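Local coordinates for NAD(P)H dehydrogenase (quinone) (Deinococcus radiodurans, PDB 1YDG), which uses FMN to catalyse the reduction of quinones to quinols at the expense of NADH or NADPH, working as a homotetramer, at residues 13-21 against 57-68; 121-132 against 165-173. All blocks are in the same frame, centred on the assembly; numbering follows the deposited sequence.

Interaction 1: 13-21 against 57-68; sequences FYSSTGTGY and AWKANIEAMKDV. With SO4 (sulfate ion), chain J.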
ATOM      1  N   PHE B  13       9.048  -4.323  19.772  1.00 11.29           N
ATOM      2  CA  PHE B  13       9.611  -5.120  18.691  1.00 11.64           C
ATOM      3  C   PHE B  13       9.224  -6.577  18.853  1.00 11.96           C
ATOM      4  O   PHE B  13       9.121  -7.096  19.982  1.00 12.48           O
ATOM      5  CB  PHE B  13      11.139  -4.975  18.637  1.00 11.50           C
ATOM      6  CG  PHE B  13      11.854  -5.750  19.709  1.00 11.94           C
ATOM      7  CD1 PHE B  13      12.366  -7.016  19.441  1.00 10.18           C
ATOM      8  CD2 PHE B  13      11.958  -5.237  20.988  1.00 10.94           C
ATOM      9  CE1 PHE B  13      12.987  -7.743  20.419  1.00 12.45           C
ATOM     10  CE2 PHE B  13      12.583  -5.966  21.991  1.00 11.92           C
ATOM     11  CZ  PHE B  13      13.094  -7.217  21.713  1.00 11.50           C
ATOM     12  N   TYR B  14       8.941  -7.218  17.726  1.00 12.89           N
ATOM     13  CA  TYR B  14       8.890  -8.663  17.660  1.00 13.15           C
ATOM     14  C   TYR B  14      10.172  -9.168  17.004  1.00 13.95           C
ATOM     15  O   TYR B  14      10.672  -8.558  16.050  1.00 14.07           O
ATOM     16  CB  TYR B  14       7.672  -9.190  16.883  1.00 13.35           C
ATOM     17  CG  TYR B  14       7.741 -10.688  16.851  1.00 11.75           C
ATOM     18  CD1 TYR B  14       7.527 -11.424  18.003  1.00 12.20           C
ATOM     19  CD2 TYR B  14       8.180 -11.359  15.711  1.00 13.92           C
ATOM     20  CE1 TYR B  14       7.670 -12.817  18.005  1.00 11.91           C
ATOM     21  CE2 TYR B  14       8.350 -12.746  15.702  1.00 12.51           C
ATOM     22  CZ  TYR B  14       8.086 -13.465  16.859  1.00 12.40           C
ATOM     23  OH  TYR B  14       8.247 -14.814  16.869  1.00 13.62           O
ATOM     24  N   SER B  15      10.699 -10.278  17.512  1.00 13.98           N
ATOM     25  CA  SER B  15      11.860 -10.936  16.921  1.00 14.69           C
ATOM     26  C   SER B  15      11.756 -12.446  17.147  1.00 14.99           C
ATOM     27  O   SER B  15      11.580 -12.893  18.293  1.00 15.00           O
ATOM     28  CB  SER B  15      13.157 -10.393  17.540  1.00 14.86           C
ATOM     29  OG  SER B  15      14.291 -10.936  16.875  1.00 16.81           O
ATOM     30  N   SER B  16      11.842 -13.234  16.067  1.00 14.80           N
ATOM     31  CA  SER B  16      11.992 -14.673  16.206  1.00 15.30           C
ATOM     32  C   SER B  16      13.464 -15.030  16.410  1.00 15.17           C
ATOM     33  O   SER B  16      13.838 -15.642  17.406  1.00 14.80           O
ATOM     34  CB  SER B  16      11.491 -15.415  14.968  1.00 15.36           C
ATOM     35  OG  SER B  16      10.125 -15.189  14.736  1.00 18.21           O
ATOM     36  N   THR B  17      14.289 -14.659  15.438  1.00 15.58           N
ATOM     37  CA  THR B  17      15.646 -15.196  15.332  1.00 15.85           C
ATOM     38  C   THR B  17      16.749 -14.208  15.695  1.00 15.96           C
ATOM     39  O   THR B  17      17.917 -14.439  15.387  1.00 15.76           O
ATOM     40  CB  THR B  17      15.870 -15.809  13.928  1.00 16.37           C
ATOM     41  OG1 THR B  17      15.451 -14.890  12.900  1.00 16.51           O
ATOM     42  CG2 THR B  17      15.066 -17.100  13.785  1.00 17.06           C
ATOM     43  N   GLY B  18      16.394 -13.114  16.369  1.00 16.08           N
ATOM     44  CA  GLY B  18      17.381 -12.156  16.878  1.00 15.68           C
ATOM     45  C   GLY B  18      17.673 -10.881  16.086  1.00 15.55           C
ATOM     46  O   GLY B  18      18.269  -9.952  16.629  1.00 16.20           O
ATOM     47  N   THR B  19      17.257 -10.791  14.830  1.00 15.16           N
ATOM     48  CA  THR B  19      17.579  -9.595  14.053  1.00 15.24           C
ATOM     49  C   THR B  19      16.841  -8.361  14.590  1.00 15.05           C
ATOM     50  O   THR B  19      17.454  -7.326  14.806  1.00 14.43           O
ATOM     51  CB  THR B  19      17.324  -9.790  12.544  1.00 15.20           C
ATOM     52  OG1 THR B  19      18.124 -10.872  12.078  1.00 16.76           O
ATOM     53  CG2 THR B  19      17.687  -8.523  11.731  1.00 15.51           C
ATOM     54  N   GLY B  20      15.534  -8.483  14.828  1.00 15.36           N
ATOM     55  CA  GLY B  20      14.767  -7.375  15.400  1.00 15.22           C
ATOM     56  C   GLY B  20      15.219  -6.959  16.787  1.00 15.43           C
ATOM     57  O   GLY B  20      15.156  -5.788  17.136  1.00 15.57           O
ATOM     58  N   TYR B  21      15.675  -7.927  17.583  1.00 15.61           N
ATOM     59  CA  TYR B  21      16.214  -7.662  18.902  1.00 15.29           C
ATOM     60  C   TYR B  21      17.498  -6.819  18.782  1.00 15.07           C
ATOM     61  O   TYR B  21      17.670  -5.845  19.511  1.00 15.37           O
ATOM     62  CB  TYR B  21      16.457  -8.979  19.651  1.00 15.29           C
ATOM     63  CG  TYR B  21      16.977  -8.860  21.075  1.00 15.57           C
ATOM     64  CD1 TYR B  21      16.500  -7.879  21.940  1.00 15.83           C
ATOM     65  CD2 TYR B  21      17.917  -9.769  21.573  1.00 15.71           C
ATOM     66  CE1 TYR B  21      16.973  -7.777  23.255  1.00 16.43           C
ATOM     67  CE2 TYR B  21      18.385  -9.680  22.878  1.00 16.42           C
ATOM     68  CZ  TYR B  21      17.909  -8.679  23.719  1.00 16.66           C
ATOM     69  OH  TYR B  21      18.355  -8.579  25.026  1.00 16.22           O
ATOM     70  N   ALA B  57      18.096 -20.694  16.273  1.00 16.56           N
ATOM     71  CA  ALA B  57      18.225 -19.242  16.486  1.00 16.25           C
ATOM     72  C   ALA B  57      16.976 -18.685  17.139  1.00 15.86           C
ATOM     73  O   ALA B  57      17.058 -17.687  17.831  1.00 15.47           O
ATOM     74  CB  ALA B  57      18.546 -18.504  15.180  1.00 16.60           C
ATOM     75  N   TRP B  58      15.833 -19.350  16.941  1.00 15.74           N
ATOM     76  CA  TRP B  58      14.574 -18.954  17.579  1.00 15.49           C
ATOM     77  C   TRP B  58      14.581 -19.285  19.069  1.00 15.80           C
ATOM     78  O   TRP B  58      14.341 -18.414  19.905  1.00 15.41           O
ATOM     79  CB  TRP B  58      13.384 -19.617  16.885  1.00 14.65           C
ATOM     80  CG  TRP B  58      12.042 -18.964  17.145  1.00 14.15           C
ATOM     81  CD1 TRP B  58      11.728 -18.037  18.113  1.00 13.36           C
ATOM     82  CD2 TRP B  58      10.822 -19.228  16.443  1.00 12.92           C
ATOM     83  NE1 TRP B  58      10.400 -17.696  18.025  1.00 12.18           N
ATOM     84  CE2 TRP B  58       9.815 -18.416  17.022  1.00 11.93           C
ATOM     85  CE3 TRP B  58      10.477 -20.082  15.397  1.00 13.67           C
ATOM     86  CZ2 TRP B  58       8.488 -18.425  16.572  1.00 13.56           C
ATOM     87  CZ3 TRP B  58       9.151 -20.079  14.937  1.00 14.33           C
ATOM     88  CH2 TRP B  58       8.177 -19.258  15.532  1.00 13.78           C
ATOM     89  N   LYS B  59      14.875 -20.539  19.408  1.00 16.84           N
ATOM     90  CA  LYS B  59      15.058 -20.917  20.814  1.00 17.20           C
ATOM     91  C   LYS B  59      16.077 -20.050  21.510  1.00 16.94           C
ATOM     92  O   LYS B  59      15.833 -19.588  22.619  1.00 17.18           O
ATOM     93  CB  LYS B  59      15.509 -22.362  20.970  1.00 17.59           C
ATOM     94  CG  LYS B  59      14.391 -23.344  20.891  1.00 19.35           C
ATOM     95  CD  LYS B  59      14.850 -24.726  21.255  1.00 20.12           C
ATOM     96  CE  LYS B  59      14.520 -25.060  22.682  1.00 22.49           C
ATOM     97  NZ  LYS B  59      15.156 -26.348  23.023  1.00 23.59           N
ATOM     98  N   ALA B  60      17.221 -19.848  20.860  1.00 16.76           N
ATOM     99  CA  ALA B  60      18.304 -19.077  21.453  1.00 16.57           C
ATOM    100  C   ALA B  60      17.856 -17.649  21.719  1.00 16.32           C
ATOM    101  O   ALA B  60      18.130 -17.096  22.783  1.00 16.99           O
ATOM    102  CB  ALA B  60      19.509 -19.084  20.551  1.00 16.70           C
ATOM    103  N   ASN B  61      17.142 -17.059  20.760  1.00 15.56           N
ATOM    104  CA  ASN B  61      16.748 -15.658  20.881  1.00 15.63           C
ATOM    105  C   ASN B  61      15.728 -15.460  21.970  1.00 14.68           C
ATOM    106  O   ASN B  61      15.785 -14.483  22.697  1.00 13.97           O
ATOM    107  CB  ASN B  61      16.206 -15.103  19.567  1.00 14.93           C
ATOM    108  CG  ASN B  61      15.874 -13.628  19.661  1.00 14.72           C
ATOM    109  OD1 ASN B  61      16.720 -12.803  20.034  1.00 11.80           O
ATOM    110  ND2 ASN B  61      14.646 -13.281  19.302  1.00 14.37           N
ATOM    111  N   ILE B  62      14.801 -16.396  22.095  1.00 15.12           N
ATOM    112  CA  ILE B  62      13.825 -16.323  23.180  1.00 15.75           C
ATOM    113  C   ILE B  62      14.538 -16.240  24.541  1.00 16.11           C
ATOM    114  O   ILE B  62      14.209 -15.388  25.377  1.00 16.61           O
ATOM    115  CB  ILE B  62      12.794 -17.469  23.070  1.00 15.18           C
ATOM    116  CG1 ILE B  62      11.853 -17.157  21.885  1.00 15.39           C
ATOM    117  CG2 ILE B  62      12.005 -17.629  24.332  1.00 15.32           C
ATOM    118  CD1 ILE B  62      10.783 -18.159  21.629  1.00 16.19           C
ATOM    119  N   GLU B  63      15.543 -17.087  24.742  1.00 16.70           N
ATOM    120  CA  GLU B  63      16.308 -17.097  25.990  1.00 16.40           C
ATOM    121  C   GLU B  63      17.107 -15.798  26.112  1.00 16.34           C
ATOM    122  O   GLU B  63      17.183 -15.191  27.185  1.00 16.77           O
ATOM    123  CB  GLU B  63      17.243 -18.321  26.023  1.00 17.24           C
ATOM    124  CG  GLU B  63      18.143 -18.414  27.254  1.00 18.57           C
ATOM    125  CD  GLU B  63      17.355 -18.571  28.539  1.00 20.53           C
ATOM    126  OE1 GLU B  63      16.235 -19.116  28.491  1.00 22.14           O
ATOM    127  OE2 GLU B  63      17.855 -18.150  29.599  1.00 24.38           O
ATOM    128  N   ALA B  64      17.701 -15.361  25.009  1.00 16.20           N
ATOM    129  CA  ALA B  64      18.502 -14.136  25.032  1.00 16.07           C
ATOM    130  C   ALA B  64      17.664 -12.919  25.425  1.00 16.20           C
ATOM    131  O   ALA B  64      18.179 -11.996  26.054  1.00 15.71           O
ATOM    132  CB  ALA B  64      19.170 -13.911  23.695  1.00 16.14           C
ATOM    133  N   MET B  65      16.364 -12.939  25.082  1.00 15.80           N
ATOM    134  CA  MET B  65      15.455 -11.841  25.411  1.00 16.02           C
ATOM    135  C   MET B  65      14.734 -11.999  26.759  1.00 16.14           C
ATOM    136  O   MET B  65      13.881 -11.178  27.085  1.00 16.37           O
ATOM    137  CB  MET B  65      14.410 -11.669  24.303  1.00 15.72           C
ATOM    138  CG  MET B  65      14.962 -11.227  22.955  1.00 16.08           C
ATOM    139  SD  MET B  65      13.619 -10.929  21.765  1.00 16.07           S
ATOM    140  CE  MET B  65      12.739 -12.467  21.736  1.00 16.94           C
ATOM    141  N   LYS B  66      15.102 -13.000  27.563  1.00 16.74           N
ATOM    142  CA  LYS B  66      14.327 -13.380  28.755  1.00 16.98           C
ATOM    143  C   LYS B  66      14.035 -12.240  29.743  1.00 17.32           C
ATOM    144  O   LYS B  66      12.945 -12.172  30.320  1.00 16.88           O
ATOM    145  CB  LYS B  66      15.022 -14.534  29.491  1.00 17.64           C
ATOM    146  CG  LYS B  66      14.234 -15.082  30.710  1.00 17.51           C
ATOM    147  CD  LYS B  66      14.803 -16.433  31.175  1.00 17.92           C
ATOM    148  CE  LYS B  66      14.373 -16.789  32.604  1.00 20.17           C
ATOM    149  NZ  LYS B  66      15.355 -17.736  33.267  1.00 20.60           N
ATOM    150  N   ASP B  67      15.008 -11.351  29.908  1.00 17.53           N
ATOM    151  CA  ASP B  67      14.942 -10.265  30.879  1.00 18.37           C
ATOM    152  C   ASP B  67      14.285  -9.018  30.282  1.00 18.35           C
ATOM    153  O   ASP B  67      14.021  -8.053  30.995  1.00 19.14           O
ATOM    154  CB  ASP B  67      16.359  -9.931  31.373  1.00 19.06           C
ATOM    155  CG  ASP B  67      17.029 -11.117  32.076  1.00 21.17           C
ATOM    156  OD1 ASP B  67      18.200 -11.452  31.758  1.00 25.11           O
ATOM    157  OD2 ASP B  67      16.358 -11.730  32.921  1.00 24.24           O
ATOM    158  N   VAL B  68      14.019  -9.045  28.978  1.00 17.95           N
ATOM    159  CA  VAL B  68      13.340  -7.939  28.300  1.00 17.59           C
ATOM    160  C   VAL B  68      11.848  -8.010  28.604  1.00 17.02           C
ATOM    161  O   VAL B  68      11.190  -9.020  28.328  1.00 17.38           O
ATOM    162  CB  VAL B  68      13.586  -7.955  26.759  1.00 17.58           C
ATOM    163  CG1 VAL B  68      12.841  -6.824  26.058  1.00 19.23           C
ATOM    164  CG2 VAL B  68      15.058  -7.823  26.458  1.00 18.37           C
TER
HETATM  165  S   SO4 J1303      14.082 -11.729  13.313  1.00 15.25           S
HETATM  166  O1  SO4 J1303      15.417 -12.315  13.435  1.00 17.63           O
HETATM  167  O2  SO4 J1303      13.896 -11.194  11.980  1.00 15.47           O
HETATM  168  O3  SO4 J1303      13.113 -12.790  13.588  1.00 15.48           O
HETATM  169  O4  SO4 J1303      13.948 -10.624  14.253  1.00 14.55           O
HETATM  170  O   HOH W   1      19.400 -16.272  17.795  1.00 25.83           O
HETATM  171  O   HOH W   2      20.740  -9.692  25.692  1.00 32.91           O

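Interaction 2: 121-132 against 165-173; sequences MTSAQNVNGGQE and NPYGASVTA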
ATOM      1  N   MET B 121      10.231  -0.018  11.834  1.00 13.17           N
ATOM      2  CA  MET B 121      11.435  -0.688  11.341  1.00 14.32           C
ATOM      3  C   MET B 121      11.069  -2.111  11.017  1.00 14.49           C
ATOM      4  O   MET B 121      10.084  -2.654  11.545  1.00 13.95           O
ATOM      5  CB  MET B 121      12.556  -0.719  12.386  1.00 13.83           C
ATOM      6  CG  MET B 121      13.018   0.626  12.890  1.00 13.52           C
ATOM      7  SD  MET B 121      14.412   0.533  14.053  1.00 15.30           S
ATOM      8  CE  MET B 121      13.831  -0.625  15.258  1.00 15.11           C
ATOM      9  N   THR B 122      11.850  -2.719  10.140  1.00 15.70           N
ATOM     10  CA  THR B 122      11.585  -4.084   9.730  1.00 17.05           C
ATOM     11  C   THR B 122      12.828  -4.842   9.246  1.00 18.62           C
ATOM     12  O   THR B 122      13.937  -4.296   9.181  1.00 18.40           O
ATOM     13  CB  THR B 122      10.481  -4.088   8.637  1.00 16.35           C
ATOM     14  OG1 THR B 122       9.967  -5.413   8.454  1.00 13.18           O
ATOM     15  CG2 THR B 122      11.019  -3.519   7.314  1.00 16.14           C
ATOM     16  N   SER B 123      12.612  -6.107   8.903  1.00 20.94           N
ATOM     17  CA  SER B 123      13.621  -6.921   8.215  1.00 22.81           C
ATOM     18  C   SER B 123      13.018  -8.036   7.372  1.00 24.55           C
ATOM     19  O   SER B 123      11.881  -8.453   7.593  1.00 24.61           O
ATOM     20  CB  SER B 123      14.566  -7.559   9.222  1.00 22.66           C
ATOM     21  OG  SER B 123      13.838  -8.378  10.098  1.00 23.19           O
ATOM     22  N   ALA B 124      13.806  -8.518   6.408  1.00 26.33           N
ATOM     23  CA  ALA B 124      13.483  -9.722   5.648  1.00 27.98           C
ATOM     24  C   ALA B 124      14.763 -10.447   5.264  1.00 29.66           C
ATOM     25  O   ALA B 124      15.856  -9.885   5.393  1.00 29.75           O
ATOM     26  CB  ALA B 124      12.709  -9.369   4.399  1.00 28.13           C
ATOM     27  N   GLN B 125      14.621 -11.674   4.768  1.00 31.29           N
ATOM     28  CA  GLN B 125      15.781 -12.462   4.305  1.00 32.42           C
ATOM     29  C   GLN B 125      16.312 -11.953   2.963  1.00 33.03           C
ATOM     30  O   GLN B 125      17.492 -12.118   2.666  1.00 33.26           O
ATOM     31  CB  GLN B 125      15.445 -13.959   4.259  1.00 32.49           C
ATOM     32  CG  GLN B 125      15.140 -14.501   5.668  1.00 34.03           C
ATOM     33  CD  GLN B 125      15.250 -16.016   5.799  1.00 34.99           C
ATOM     34  OE1 GLN B 125      16.141 -16.652   5.217  1.00 38.71           O
ATOM     35  NE2 GLN B 125      14.360 -16.600   6.607  1.00 39.24           N
ATOM     36  N   ASN B 126      15.434 -11.299   2.194  1.00 33.78           N
ATOM     37  CA  ASN B 126      15.759 -10.736   0.884  1.00 34.01           C
ATOM     38  C   ASN B 126      15.742  -9.208   0.918  1.00 34.18           C
ATOM     39  O   ASN B 126      15.020  -8.611   1.716  1.00 33.97           O
ATOM     40  CB  ASN B 126      14.752 -11.263  -0.124  1.00 34.72           C
ATOM     41  CG  ASN B 126      14.722 -12.778  -0.161  1.00 36.01           C
ATOM     42  OD1 ASN B 126      15.698 -13.410  -0.575  1.00 38.75           O
ATOM     43  ND2 ASN B 126      13.618 -13.370   0.295  1.00 38.70           N
ATOM     44  N   VAL B 127      16.536  -8.563   0.066  1.00 34.04           N
ATOM     45  CA  VAL B 127      16.664  -7.098   0.164  1.00 33.82           C
ATOM     46  C   VAL B 127      15.313  -6.464  -0.141  1.00 33.11           C
ATOM     47  O   VAL B 127      14.866  -5.543   0.572  1.00 33.97           O
ATOM     48  CB  VAL B 127      17.774  -6.463  -0.756  1.00 34.17           C
ATOM     49  CG1 VAL B 127      18.250  -5.144  -0.152  1.00 35.07           C
ATOM     50  CG2 VAL B 127      18.962  -7.378  -0.921  1.00 35.20           C
ATOM     51  N   ASN B 128      14.663  -6.987  -1.180  1.00 32.26           N
ATOM     52  CA  ASN B 128      13.365  -6.500  -1.651  1.00 31.27           C
ATOM     53  C   ASN B 128      12.189  -7.440  -1.290  1.00 30.24           C
ATOM     54  O   ASN B 128      11.199  -7.510  -2.039  1.00 30.70           O
ATOM     55  CB  ASN B 128      13.405  -6.334  -3.179  1.00 32.02           C
ATOM     56  CG  ASN B 128      14.652  -5.589  -3.676  1.00 32.98           C
ATOM     57  OD1 ASN B 128      15.543  -6.196  -4.284  1.00 32.59           O
ATOM     58  ND2 ASN B 128      14.713  -4.270  -3.416  1.00 33.34           N
ATOM     59  N   GLY B 129      12.286  -8.142  -0.157  1.00 27.88           N
ATOM     60  CA  GLY B 129      11.328  -9.185   0.175  1.00 26.29           C
ATOM     61  C   GLY B 129      10.150  -8.765   1.046  1.00 24.44           C
ATOM     62  O   GLY B 129       9.728  -9.524   1.898  1.00 22.66           O
ATOM     63  N   GLY B 130       9.652  -7.544   0.861  1.00 23.22           N
ATOM     64  CA  GLY B 130       8.385  -7.113   1.449  1.00 23.11           C
ATOM     65  C   GLY B 130       8.524  -6.152   2.606  1.00 22.33           C
ATOM     66  O   GLY B 130       7.527  -5.760   3.217  1.00 22.64           O
ATOM     67  N   GLN B 131       9.762  -5.771   2.895  1.00 21.44           N
ATOM     68  CA  GLN B 131      10.069  -4.817   3.924  1.00 21.20           C
ATOM     69  C   GLN B 131       9.257  -3.518   3.795  1.00 20.67           C
ATOM     70  O   GLN B 131       8.663  -3.069   4.778  1.00 19.23           O
ATOM     71  CB  GLN B 131      11.556  -4.455   3.897  1.00 21.74           C
ATOM     72  CG  GLN B 131      12.514  -5.540   4.390  1.00 24.20           C
ATOM     73  CD  GLN B 131      13.245  -6.232   3.254  1.00 27.04           C
ATOM     74  OE1 GLN B 131      12.622  -6.646   2.260  1.00 28.71           O
ATOM     75  NE2 GLN B 131      14.563  -6.392   3.402  1.00 25.35           N
ATOM     76  N   GLU B 132       9.250  -2.920   2.600  1.00 18.82           N
ATOM     77  CA  GLU B 132       8.585  -1.641   2.409  1.00 18.92           C
ATOM     78  C   GLU B 132       7.106  -1.772   2.675  1.00 17.27           C
ATOM     79  O   GLU B 132       6.519  -0.926   3.332  1.00 16.08           O
ATOM     80  CB  GLU B 132       8.800  -1.088   0.996  1.00 18.47           C
ATOM     81  CG  GLU B 132      10.209  -0.650   0.759  1.00 18.93           C
ATOM     82  CD  GLU B 132      10.437  -0.009  -0.603  1.00 19.87           C
ATOM     83  OE1 GLU B 132      11.583   0.403  -0.816  1.00 26.37           O
ATOM     84  OE2 GLU B 132       9.517   0.119  -1.438  1.00 16.90           O
ATOM     85  N   ASN B 165      16.346   3.585   2.964  1.00 29.94           N
ATOM     86  CA  ASN B 165      14.929   3.353   3.234  1.00 27.62           C
ATOM     87  C   ASN B 165      14.263   4.536   3.918  1.00 24.45           C
ATOM     88  O   ASN B 165      14.362   4.716   5.113  1.00 22.98           O
ATOM     89  CB  ASN B 165      14.672   2.040   3.975  1.00 28.00           C
ATOM     90  CG  ASN B 165      13.206   1.542   3.819  1.00 29.23           C
ATOM     91  OD1 ASN B 165      12.235   2.333   3.773  1.00 24.41           O
ATOM     92  ND2 ASN B 165      13.054   0.209   3.737  1.00 31.27           N
ATOM     93  N   PRO B 166      13.532   5.335   3.136  1.00 21.67           N
ATOM     94  CA  PRO B 166      12.899   6.524   3.661  1.00 20.19           C
ATOM     95  C   PRO B 166      11.741   6.206   4.637  1.00 17.91           C
ATOM     96  O   PRO B 166      11.392   7.033   5.478  1.00 17.23           O
ATOM     97  CB  PRO B 166      12.394   7.219   2.393  1.00 19.37           C
ATOM     98  CG  PRO B 166      12.145   6.134   1.456  1.00 20.57           C
ATOM     99  CD  PRO B 166      13.211   5.130   1.708  1.00 21.75           C
ATOM    100  N   TYR B 167      11.172   5.012   4.538  1.00 16.78           N
ATOM    101  CA  TYR B 167       9.984   4.667   5.335  1.00 16.61           C
ATOM    102  C   TYR B 167      10.385   4.230   6.725  1.00 16.13           C
ATOM    103  O   TYR B 167       9.596   4.314   7.648  1.00 15.60           O
ATOM    104  CB  TYR B 167       9.150   3.558   4.667  1.00 16.10           C
ATOM    105  CG  TYR B 167       8.756   3.817   3.226  1.00 15.97           C
ATOM    106  CD1 TYR B 167       8.756   2.782   2.294  1.00 16.08           C
ATOM    107  CD2 TYR B 167       8.387   5.088   2.783  1.00 15.99           C
ATOM    108  CE1 TYR B 167       8.415   3.007   0.962  1.00 16.20           C
ATOM    109  CE2 TYR B 167       8.023   5.316   1.427  1.00 12.83           C
ATOM    110  CZ  TYR B 167       8.045   4.274   0.541  1.00 15.41           C
ATOM    111  OH  TYR B 167       7.693   4.461  -0.776  1.00 17.07           O
ATOM    112  N   GLY B 168      11.623   3.768   6.862  1.00 16.20           N
ATOM    113  CA  GLY B 168      12.119   3.248   8.118  1.00 17.62           C
ATOM    114  C   GLY B 168      13.242   2.255   7.894  1.00 17.54           C
ATOM    115  O   GLY B 168      13.367   1.666   6.829  1.00 16.94           O
ATOM    116  N   ALA B 169      14.055   2.068   8.919  1.00 19.31           N
ATOM    117  CA  ALA B 169      15.188   1.141   8.854  1.00 20.89           C
ATOM    118  C   ALA B 169      14.695  -0.237   8.457  1.00 22.01           C
ATOM    119  O   ALA B 169      13.674  -0.708   8.956  1.00 21.75           O
ATOM    120  CB  ALA B 169      15.916   1.078  10.203  1.00 20.40           C
ATOM    121  N   SER B 170      15.391  -0.858   7.515  1.00 24.02           N
ATOM    122  CA  SER B 170      15.077  -2.219   7.124  1.00 25.59           C
ATOM    123  C   SER B 170      16.342  -2.957   6.752  1.00 28.21           C
ATOM    124  O   SER B 170      17.140  -2.491   5.931  1.00 28.04           O
ATOM    125  CB  SER B 170      14.027  -2.287   6.005  1.00 26.26           C
ATOM    126  OG  SER B 170      14.497  -1.763   4.792  1.00 28.05           O
ATOM    127  N   VAL B 171      16.497  -4.104   7.397  1.00 30.75           N
ATOM    128  CA  VAL B 171      17.701  -4.891   7.399  1.00 33.59           C
ATOM    129  C   VAL B 171      17.437  -6.194   6.652  1.00 34.97           C
ATOM    130  O   VAL B 171      16.345  -6.756   6.752  1.00 35.73           O
ATOM    131  CB  VAL B 171      18.088  -5.197   8.853  1.00 33.06           C
ATOM    132  CG1 VAL B 171      19.174  -6.252   8.938  1.00 33.42           C
ATOM    133  CG2 VAL B 171      18.511  -3.920   9.561  1.00 32.68           C
ATOM    134  N   THR B 172      18.433  -6.668   5.906  1.00 37.01           N
ATOM    135  CA  THR B 172      18.366  -7.989   5.279  1.00 38.00           C
ATOM    136  C   THR B 172      18.920  -9.019   6.270  1.00 39.61           C
ATOM    137  O   THR B 172      20.112  -9.002   6.614  1.00 39.51           O
ATOM    138  CB  THR B 172      19.099  -8.025   3.934  1.00 37.98           C
ATOM    139  OG1 THR B 172      18.541  -7.027   3.072  1.00 38.09           O
ATOM    140  CG2 THR B 172      18.932  -9.379   3.253  1.00 37.79           C
ATOM    141  N   ALA B 173      18.020  -9.879   6.755  1.00 41.37           N
ATOM    142  CA  ALA B 173      18.315 -10.858   7.804  1.00 42.50           C
ATOM    143  C   ALA B 173      19.184 -11.991   7.263  1.00 43.84           C
ATOM    144  O   ALA B 173      18.754 -12.734   6.369  1.00 43.76           O
ATOM    145  CB  ALA B 173      17.006 -11.421   8.381  1.00 42.77           C
TER

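Interaction 1: 13-21 against 57-68
Tyr21 and Met65, with Ser16 and Trp58, join the FMN phosphate-binding loop of this flavodoxin-like fold, Ser15 to Gly20, to helix 56-64 and the turn that follows it. One hydrophobic cluster gathers round Met65. Its CG sits over the centre of the Tyr21 ring, a CH-pi contact 3.5 Å from the centroid, and the bend at chi3 (-56°) turns its methyl back toward Ser15 O, while SD lies 3.5 Å from Phe13 CE1, a Met-aromatic contact at that ring's edge. A flexible thioether suits a place that must serve two rings. Without the ring, as with an alanine at Tyr21, Met65 CG and Val68 CG2 would probably lose the surface they pack on. Elsewhere, Ser16 CB lies over the five-membered ring of Trp58 in a second CH-pi contact; the small serine lets the indole come close, and Trp58 NE1 is hydrogen-bonded to Glu45 OE2.

Polar contacts are few. Asn61 ND2 gives a weak hydrogen bond to Ser16 O (3.1 Å, 138°), its CG reaching the loop because it stands trans to the backbone N (chi1 -176°). Gly18, at the N-cap of helix 19-33, brings its CA to 3.3 Å from Asn61 OD1; its backbone angles would press any CB against Thr17 O.

A sulfate occupies the loop, probably where the FMN phosphate binds: Thr17 OG1 donates to its O1 at 2.6 Å, and Gly20 N to its O4 at 2.7 Å.

Interaction 2: 121-132 against 165-173
Thr122 and Ser170 form the first of three parallel pairs between strands 117-124 and 170-172, part of the central sheet of the flavodoxin-like fold. Four backbone bonds join them: Thr122 N to Ala169 O (3.0 Å), Val171 N to Thr122 O (3.1 Å), Ala124 N to Val171 O (3.1 Å) and Ala173 N to Ala124 O (2.6 Å). The last donor is tilted 34° from the carbonyl plane.

Side-chain bonds inside each segment brace the two ends. Asn165 is used at both ends of its amide: OD1 accepts from Tyr167 N (3.0 Å), making an Asx turn, and ND2 donates to Ser170 OG (2.7 Å). Gln131, bent at chi2 (104°), folds its amide back so that NE2 reaches Asn126 O (2.8 Å), while OE1 accepts weakly from Gly129 N; this ties down the FMN-binding loop 125-129. Small or branched residues suit the close strand pair, since Thr122 CG2 lies only 3.5 Å from Ser170 CB. Thr122 OG1 is satisfied by Ser86 O, Glu132 OE1 by Gly130 N of a second subunit, and Tyr167 OH by Thr133 of that subunit and His144 of a third.

Strand 81-89 flanks 117-124 on its other edge; Thr122 faces helix 131-144, while Val171 faces helix 19-33 and Met121 and Ala169 pack against helix 180-204.

Each interaction backs one FMN-binding segment, 13-21 or 121-132, with a second piece of chain. Interaction 1 is partly buried: a loop leans along a helix and the turn after it, held mainly by rings, a thioether and one weak bond, with solvent reaching Thr17 and Ala57 and no other subunit touching it. Interaction 2 is buried in the sheet, held by regular backbone bonds, and its loop and Tyr167 reach into the tetramer interface. They meet at Thr19, whose CG2 packs 3.9 Å from Val171 CG1 and 4.1 Å from Ser123 CB. The sulfate bound by 13-21 also receives a weak hydrogen bond from Ser123 OG, so both contacts border the same anion pocket.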